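Long-range contacts in arginine kinase (Anthopleura japonica, PDB 4RF6), which catalyses the reversible transfer of the terminal phosphate of ATP to L-arginine, giving phosphoarginine and ADP, with two phosphagen kinase units in one chain: residues A[27-35]-A[67-75]; A[100-108]-A[267-275]. All coordinates share one frame; numbering follows the deposited sequence.

Both contacts lie in the first of the two tandem phosphagen kinase repeats. Following the chain from the N terminus, contact 1 comes first: 27-35, which leads into helix 33-37, meets 67-75, the loop after helix 57-66, and so closes a mostly helical loop within the N-terminal domain. Contact 2 opens only after helices 79-84 and 86-96 have passed. Its segment 100-108 meets the hairpin 267-275, closing a much longer loop that takes in much of the large antiparallel sheet. The two loops follow in series, neither nested nor crossed, with centres about 24 Å apart. Contact 1 joins the start of helix 33-37 to a loop that probably takes part in substrate binding, whereas contact 2 fastens the linker behind helix 86-96 to the catalytic domain.

Contact 1 of 2, residues A[27-35]-A[67-75]; sequences KCNPKSLVK and NLDSGVGVY
Val-34 lays its CG2 methyl against CG1 of Val-74 at 3.8 Å, the two branched side chains meeting between helix 33-37 and a loop of the small N-terminal phosphagen kinase domain. Residues 71-75 of this loop probably line the arginine site, as in related phosphagen kinases, and Val-72 lies close to Cys-278, probably another residue of that site. The start of the helix grips the loop: Leu-33 N donates to Gly-71 O (3.0 Å), and Val-34 N reaches Val-72 O at 3.0 Å. First-turn amides suit this task because they have no earlier helical carbonyl to bind. Gly-73 fits where a side chain would collide with Val-34 CG1, and its positive phi (91°) also suits glycine.

Farther back, Asn-29 N donates to Leu-68 O (2.9 Å). With CG anti to N (chi1 -177°), the Asn-29 amide has its two ends in use: OD1 accepts from Lys-31 N in an Asx turn, while ND2 makes a weak bond to Ser-70 O. Ser-32, the N-cap, accepts a weak capping bond from Lys-35 N, and its OG also lies 2.6 Å from a water that donates weakly to Leu-68 O.

Contact 2 of 2, residues A[100-108]-A[267-275]; sequences YKLATGHNS and QHTKKHGYL
Segment 100-108 passes the turn of a small antiparallel beta hairpin, strands 268-269 and 273-274, and the backbones come nearest at Gly-105 and Lys-271, whose CA atoms are 4.5 Å apart. One backbone bond joins them, His-106 N to Lys-270 O at 2.8 Å. Gly-105 suits this close pass: its backbone angles (phi 93°) would jam a side chain against the preceding carbonyl O, and a side chain would also press on Lys-270 CE. The hairpin belongs to the C-terminal catalytic domain, and 100-108 is part of the linker running from helix 86-96 to strand 127-136.

Around that bond the turn offers its carbonyls and lysines. Lys-271 O lies at the edge of the Tyr-100 ring, near its plane, and takes a hydrogen bond from the hydroxyl (OH to O 2.6 Å); the long phenol lets a buried residue reach a turn carbonyl. Lys-271 turns its aliphatic part over Leu-102, CG lying 3.5 Å from Leu-102 CB, a tight fit for two carbons. CD2 of Leu-102 also touches the His-272 ring. Lys-270 folds back the other way, bent at chi2 (55°), so that NZ sits above the carbonyl plane of His-106 and donates to its O at 3.1 Å.

His-106 sets CD2 3.5 Å from Gly-273 CA, where a side chain on residue 273 would clash; the ND1 of His-106 is hydrogen-bonded to Gly-341 N, which limits the turning of the ring. Within the hairpin, Thr-269 OG1 accepts from His-272 N, an ST motif that braces the turn. CD2 of His-268 lies over one face of the ring of Tyr-274, cation-pi partner of Arg-136, offset toward the rim. His-268 donates from NE2 to Ser-108 OG at 2.8 Å, the oxygen lying in the imidazole plane.

Contact 1 of 2, residues A[27-35]-A[67-75]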
# COMPACT_ATOMS: atom_id res chain seq x y z
N LYS A 27 29.19 -22.89 21.56
CA LYS A 27 28.00 -22.07 21.30
C LYS A 27 28.22 -21.06 20.18
O LYS A 27 27.26 -20.67 19.50
CB LYS A 27 27.59 -21.33 22.57
CG LYS A 27 26.27 -21.79 23.15
CD LYS A 27 25.35 -20.62 23.44
CE LYS A 27 25.79 -19.84 24.67
NZ LYS A 27 24.95 -18.62 24.86
N CYS A 28 29.46 -20.64 19.99
CA CYS A 28 29.78 -19.63 18.99
C CYS A 28 29.36 -20.08 17.59
O CYS A 28 29.52 -21.25 17.23
CB CYS A 28 31.28 -19.32 19.01
SG CYS A 28 31.78 -17.91 18.01
N ASN A 29 28.82 -19.15 16.81
CA ASN A 29 28.49 -19.41 15.41
C ASN A 29 29.78 -19.70 14.64
O ASN A 29 30.66 -18.85 14.56
CB ASN A 29 27.76 -18.20 14.82
CG ASN A 29 27.33 -18.41 13.37
OD1 ASN A 29 27.52 -19.48 12.80
ND2 ASN A 29 26.74 -17.37 12.78
N PRO A 30 29.90 -20.92 14.09
CA PRO A 30 31.11 -21.32 13.37
C PRO A 30 31.26 -20.52 12.07
O PRO A 30 32.29 -20.61 11.40
CB PRO A 30 30.88 -22.80 13.06
CG PRO A 30 29.77 -23.23 13.97
CD PRO A 30 28.92 -22.02 14.17
N LYS A 31 30.23 -19.75 11.73
CA LYS A 31 30.23 -18.89 10.56
C LYS A 31 30.56 -17.45 10.93
O LYS A 31 30.59 -16.56 10.07
CB LYS A 31 28.86 -18.94 9.87
CG LYS A 31 28.42 -20.33 9.46
CD LYS A 31 29.17 -20.81 8.23
CE LYS A 31 28.26 -20.88 7.01
NZ LYS A 31 27.08 -21.77 7.26
N SER A 32 30.78 -17.21 12.22
CA SER A 32 31.14 -15.88 12.71
C SER A 32 32.43 -15.40 12.06
O SER A 32 33.45 -16.09 12.10
CB SER A 32 31.28 -15.88 14.23
OG SER A 32 31.79 -14.65 14.69
N LEU A 33 32.38 -14.21 11.46
CA LEU A 33 33.54 -13.66 10.79
C LEU A 33 34.63 -13.25 11.78
O LEU A 33 35.82 -13.38 11.48
CB LEU A 33 33.15 -12.49 9.87
CG LEU A 33 32.28 -12.90 8.68
CD1 LEU A 33 32.06 -11.77 7.69
CD2 LEU A 33 32.88 -14.11 7.98
N VAL A 34 34.23 -12.79 12.96
CA VAL A 34 35.22 -12.44 13.98
C VAL A 34 35.92 -13.69 14.52
O VAL A 34 37.13 -13.68 14.77
CB VAL A 34 34.64 -11.58 15.14
CG1 VAL A 34 33.59 -12.35 15.93
CG2 VAL A 34 35.75 -11.10 16.07
N LYS A 35 35.17 -14.77 14.68
CA LYS A 35 35.75 -16.04 15.11
C LYS A 35 36.71 -16.53 14.04
O LYS A 35 37.80 -17.02 14.34
CB LYS A 35 34.66 -17.09 15.34
CG LYS A 35 35.15 -18.53 15.17
CD LYS A 35 34.25 -19.53 15.86
CE LYS A 35 34.96 -20.86 16.05
NZ LYS A 35 34.26 -21.71 17.07
N ASN A 67 27.86 -11.39 21.89
CA ASN A 67 26.87 -12.12 21.12
C ASN A 67 27.54 -13.16 20.22
O ASN A 67 27.83 -12.89 19.06
CB ASN A 67 26.04 -11.16 20.27
CG ASN A 67 25.49 -9.99 21.07
OD1 ASN A 67 24.54 -10.14 21.84
ND2 ASN A 67 26.10 -8.82 20.91
N LEU A 68 27.78 -14.34 20.79
CA LEU A 68 28.52 -15.40 20.10
C LEU A 68 27.82 -15.90 18.83
O LEU A 68 28.45 -16.50 17.96
CB LEU A 68 28.77 -16.57 21.06
CG LEU A 68 29.75 -16.29 22.20
CD1 LEU A 68 29.71 -17.41 23.23
CD2 LEU A 68 31.16 -16.08 21.67
N ASP A 69 26.52 -15.64 18.74
CA ASP A 69 25.73 -16.06 17.58
C ASP A 69 25.85 -15.10 16.39
O ASP A 69 25.18 -15.28 15.37
CB ASP A 69 24.26 -16.22 17.98
CG ASP A 69 23.66 -14.93 18.51
OD1 ASP A 69 24.38 -14.17 19.19
OD2 ASP A 69 22.47 -14.68 18.24
N SER A 70 26.71 -14.09 16.53
CA SER A 70 26.88 -13.06 15.51
C SER A 70 27.29 -13.63 14.16
O SER A 70 28.02 -14.61 14.09
CB SER A 70 27.94 -12.04 15.96
OG SER A 70 27.63 -11.50 17.22
N GLY A 71 26.81 -12.99 13.09
CA GLY A 71 27.24 -13.35 11.75
C GLY A 71 28.60 -12.73 11.46
O GLY A 71 29.53 -13.42 11.04
N VAL A 72 28.70 -11.43 11.70
CA VAL A 72 29.93 -10.68 11.48
C VAL A 72 30.71 -10.52 12.79
O VAL A 72 31.79 -11.10 12.95
CB VAL A 72 29.64 -9.31 10.86
CG1 VAL A 72 30.93 -8.56 10.60
CG2 VAL A 72 28.86 -9.47 9.55
N GLY A 73 30.18 -9.72 13.70
CA GLY A 73 30.74 -9.62 15.04
C GLY A 73 31.79 -8.56 15.31
O GLY A 73 32.43 -8.59 16.37
N VAL A 74 31.99 -7.64 14.37
CA VAL A 74 32.83 -6.47 14.64
C VAL A 74 32.14 -5.19 14.17
O VAL A 74 31.35 -5.20 13.23
CB VAL A 74 34.22 -6.56 13.98
CG1 VAL A 74 34.93 -7.85 14.37
CG2 VAL A 74 34.11 -6.45 12.46
N TYR A 75 32.44 -4.09 14.86
CA TYR A 75 32.02 -2.76 14.42
C TYR A 75 33.24 -1.85 14.46
O TYR A 75 34.12 -2.03 15.30
CB TYR A 75 30.93 -2.20 15.34
CG TYR A 75 29.61 -2.95 15.27
CD1 TYR A 75 29.41 -4.11 16.01
CD2 TYR A 75 28.55 -2.48 14.49
CE1 TYR A 75 28.21 -4.79 15.97
CE2 TYR A 75 27.35 -3.16 14.44
CZ TYR A 75 27.18 -4.31 15.18
OH TYR A 75 25.98 -4.99 15.14
O HOH W 1 30.75 -14.14 16.99

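Contact 2 of 2, residues A[100-108]-A[267-275]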
# COMPACT_ATOMS: atom_id res chain seq x y z
N TYR A 100 34.45 -9.30 -3.92
CA TYR A 100 35.13 -8.00 -3.91
C TYR A 100 36.53 -8.07 -3.31
O TYR A 100 36.75 -8.72 -2.28
CB TYR A 100 34.31 -6.92 -3.19
CG TYR A 100 35.01 -5.57 -3.14
CD1 TYR A 100 35.03 -4.74 -4.26
CD2 TYR A 100 35.67 -5.14 -1.99
CE1 TYR A 100 35.68 -3.51 -4.23
CE2 TYR A 100 36.32 -3.92 -1.95
CZ TYR A 100 36.31 -3.11 -3.07
OH TYR A 100 36.96 -1.89 -3.02
N LYS A 101 37.48 -7.41 -3.96
CA LYS A 101 38.84 -7.27 -3.45
C LYS A 101 39.14 -5.80 -3.19
O LYS A 101 38.95 -4.97 -4.08
CB LYS A 101 39.86 -7.83 -4.43
CG LYS A 101 39.79 -9.34 -4.60
CD LYS A 101 39.86 -10.03 -3.25
CE LYS A 101 39.41 -11.47 -3.35
NZ LYS A 101 40.07 -12.19 -4.47
N LEU A 102 39.61 -5.49 -1.98
CA LEU A 102 39.92 -4.11 -1.60
C LEU A 102 40.89 -3.46 -2.59
O LEU A 102 40.80 -2.26 -2.86
CB LEU A 102 40.49 -4.09 -0.18
CG LEU A 102 39.49 -4.50 0.90
CD1 LEU A 102 40.17 -5.32 2.00
CD2 LEU A 102 38.81 -3.29 1.50
N ALA A 103 41.81 -4.26 -3.13
CA ALA A 103 42.77 -3.77 -4.12
C ALA A 103 42.09 -3.23 -5.39
O ALA A 103 42.60 -2.31 -6.03
CB ALA A 103 43.75 -4.88 -4.47
N THR A 104 40.96 -3.82 -5.75
CA THR A 104 40.21 -3.44 -6.95
C THR A 104 39.70 -2.01 -6.85
O THR A 104 39.73 -1.25 -7.83
CB THR A 104 39.02 -4.39 -7.19
OG1 THR A 104 39.49 -5.74 -7.26
CG2 THR A 104 38.30 -4.04 -8.49
N GLY A 105 39.21 -1.63 -5.67
CA GLY A 105 38.68 -0.30 -5.47
C GLY A 105 37.18 -0.25 -5.72
O GLY A 105 36.62 -1.17 -6.31
N HIS A 106 36.54 0.82 -5.27
CA HIS A 106 35.09 0.95 -5.39
C HIS A 106 34.70 2.29 -6.02
O HIS A 106 35.30 3.33 -5.71
CB HIS A 106 34.44 0.82 -4.00
CG HIS A 106 32.97 1.08 -3.98
ND1 HIS A 106 32.03 0.09 -4.20
CD2 HIS A 106 32.27 2.22 -3.74
CE1 HIS A 106 30.82 0.61 -4.11
NE2 HIS A 106 30.93 1.90 -3.84
N ASN A 107 33.72 2.28 -6.91
CA ASN A 107 33.22 3.53 -7.48
C ASN A 107 31.78 3.84 -7.06
O ASN A 107 30.89 3.01 -7.22
CB ASN A 107 33.35 3.54 -9.00
CG ASN A 107 34.80 3.50 -9.46
OD1 ASN A 107 35.49 4.52 -9.45
ND2 ASN A 107 35.26 2.32 -9.85
N SER A 108 31.58 5.03 -6.50
CA SER A 108 30.25 5.49 -6.10
C SER A 108 29.60 6.23 -7.26
O SER A 108 30.29 6.82 -8.09
CB SER A 108 30.37 6.42 -4.91
OG SER A 108 31.05 5.80 -3.84
N GLN A 267 31.84 10.40 5.06
CA GLN A 267 33.03 9.56 5.17
C GLN A 267 33.04 8.56 4.02
O GLN A 267 32.04 7.88 3.77
CB GLN A 267 33.06 8.84 6.52
CG GLN A 267 33.11 9.78 7.71
CD GLN A 267 33.21 9.06 9.03
OE1 GLN A 267 33.97 8.09 9.17
NE2 GLN A 267 32.46 9.52 10.02
N HIS A 268 34.18 8.46 3.34
CA HIS A 268 34.25 7.83 2.03
C HIS A 268 35.72 7.61 1.63
O HIS A 268 36.54 8.52 1.77
CB HIS A 268 33.55 8.76 1.02
CG HIS A 268 33.43 8.20 -0.36
ND1 HIS A 268 34.39 8.40 -1.33
CD2 HIS A 268 32.44 7.49 -0.96
CE1 HIS A 268 34.01 7.83 -2.46
NE2 HIS A 268 32.83 7.26 -2.26
N THR A 269 36.05 6.41 1.16
CA THR A 269 37.42 6.08 0.70
C THR A 269 37.35 5.27 -0.60
O THR A 269 36.36 4.60 -0.86
CB THR A 269 38.20 5.23 1.73
OG1 THR A 269 37.66 3.91 1.77
CG2 THR A 269 38.15 5.86 3.12
N LYS A 270 38.40 5.34 -1.43
CA LYS A 270 38.40 4.60 -2.69
C LYS A 270 38.16 3.10 -2.46
O LYS A 270 37.37 2.47 -3.16
CB LYS A 270 39.73 4.79 -3.43
CG LYS A 270 39.79 4.03 -4.76
CD LYS A 270 38.62 4.41 -5.66
CE LYS A 270 38.59 3.59 -6.94
NZ LYS A 270 37.46 3.99 -7.82
N LYS A 271 38.84 2.55 -1.46
CA LYS A 271 38.81 1.12 -1.16
C LYS A 271 37.49 0.64 -0.55
O LYS A 271 37.01 -0.45 -0.87
CB LYS A 271 39.95 0.80 -0.20
CG LYS A 271 40.45 -0.62 -0.23
CD LYS A 271 41.85 -0.70 0.37
CE LYS A 271 41.98 0.11 1.65
NZ LYS A 271 43.37 0.13 2.18
N HIS A 272 36.92 1.45 0.34
CA HIS A 272 35.75 1.03 1.12
C HIS A 272 34.40 1.58 0.66
O HIS A 272 33.36 1.10 1.11
CB HIS A 272 35.90 1.41 2.60
CG HIS A 272 37.06 0.77 3.30
ND1 HIS A 272 38.29 1.38 3.42
CD2 HIS A 272 37.17 -0.42 3.94
CE1 HIS A 272 39.11 0.59 4.09
NE2 HIS A 272 38.45 -0.51 4.42
N GLY A 273 34.39 2.59 -0.19
CA GLY A 273 33.13 3.26 -0.48
C GLY A 273 32.74 4.07 0.74
O GLY A 273 33.61 4.57 1.47
N TYR A 274 31.45 4.21 0.99
CA TYR A 274 31.02 4.91 2.20
C TYR A 274 31.28 4.09 3.46
O TYR A 274 30.97 2.89 3.52
CB TYR A 274 29.55 5.32 2.08
CG TYR A 274 29.36 6.34 0.98
CD1 TYR A 274 29.74 7.66 1.17
CD2 TYR A 274 28.85 5.96 -0.26
CE1 TYR A 274 29.59 8.59 0.16
CE2 TYR A 274 28.71 6.89 -1.27
CZ TYR A 274 29.09 8.20 -1.06
OH TYR A 274 28.94 9.12 -2.06
N LEU A 275 31.88 4.74 4.45
CA LEU A 275 32.21 4.09 5.71
C LEU A 275 30.99 3.98 6.59
O LEU A 275 30.20 4.92 6.70
CB LEU A 275 33.31 4.86 6.43
CG LEU A 275 34.56 5.04 5.57
CD1 LEU A 275 35.56 5.90 6.30
CD2 LEU A 275 35.16 3.69 5.23
O HOH W 2 34.92 4.43 -3.55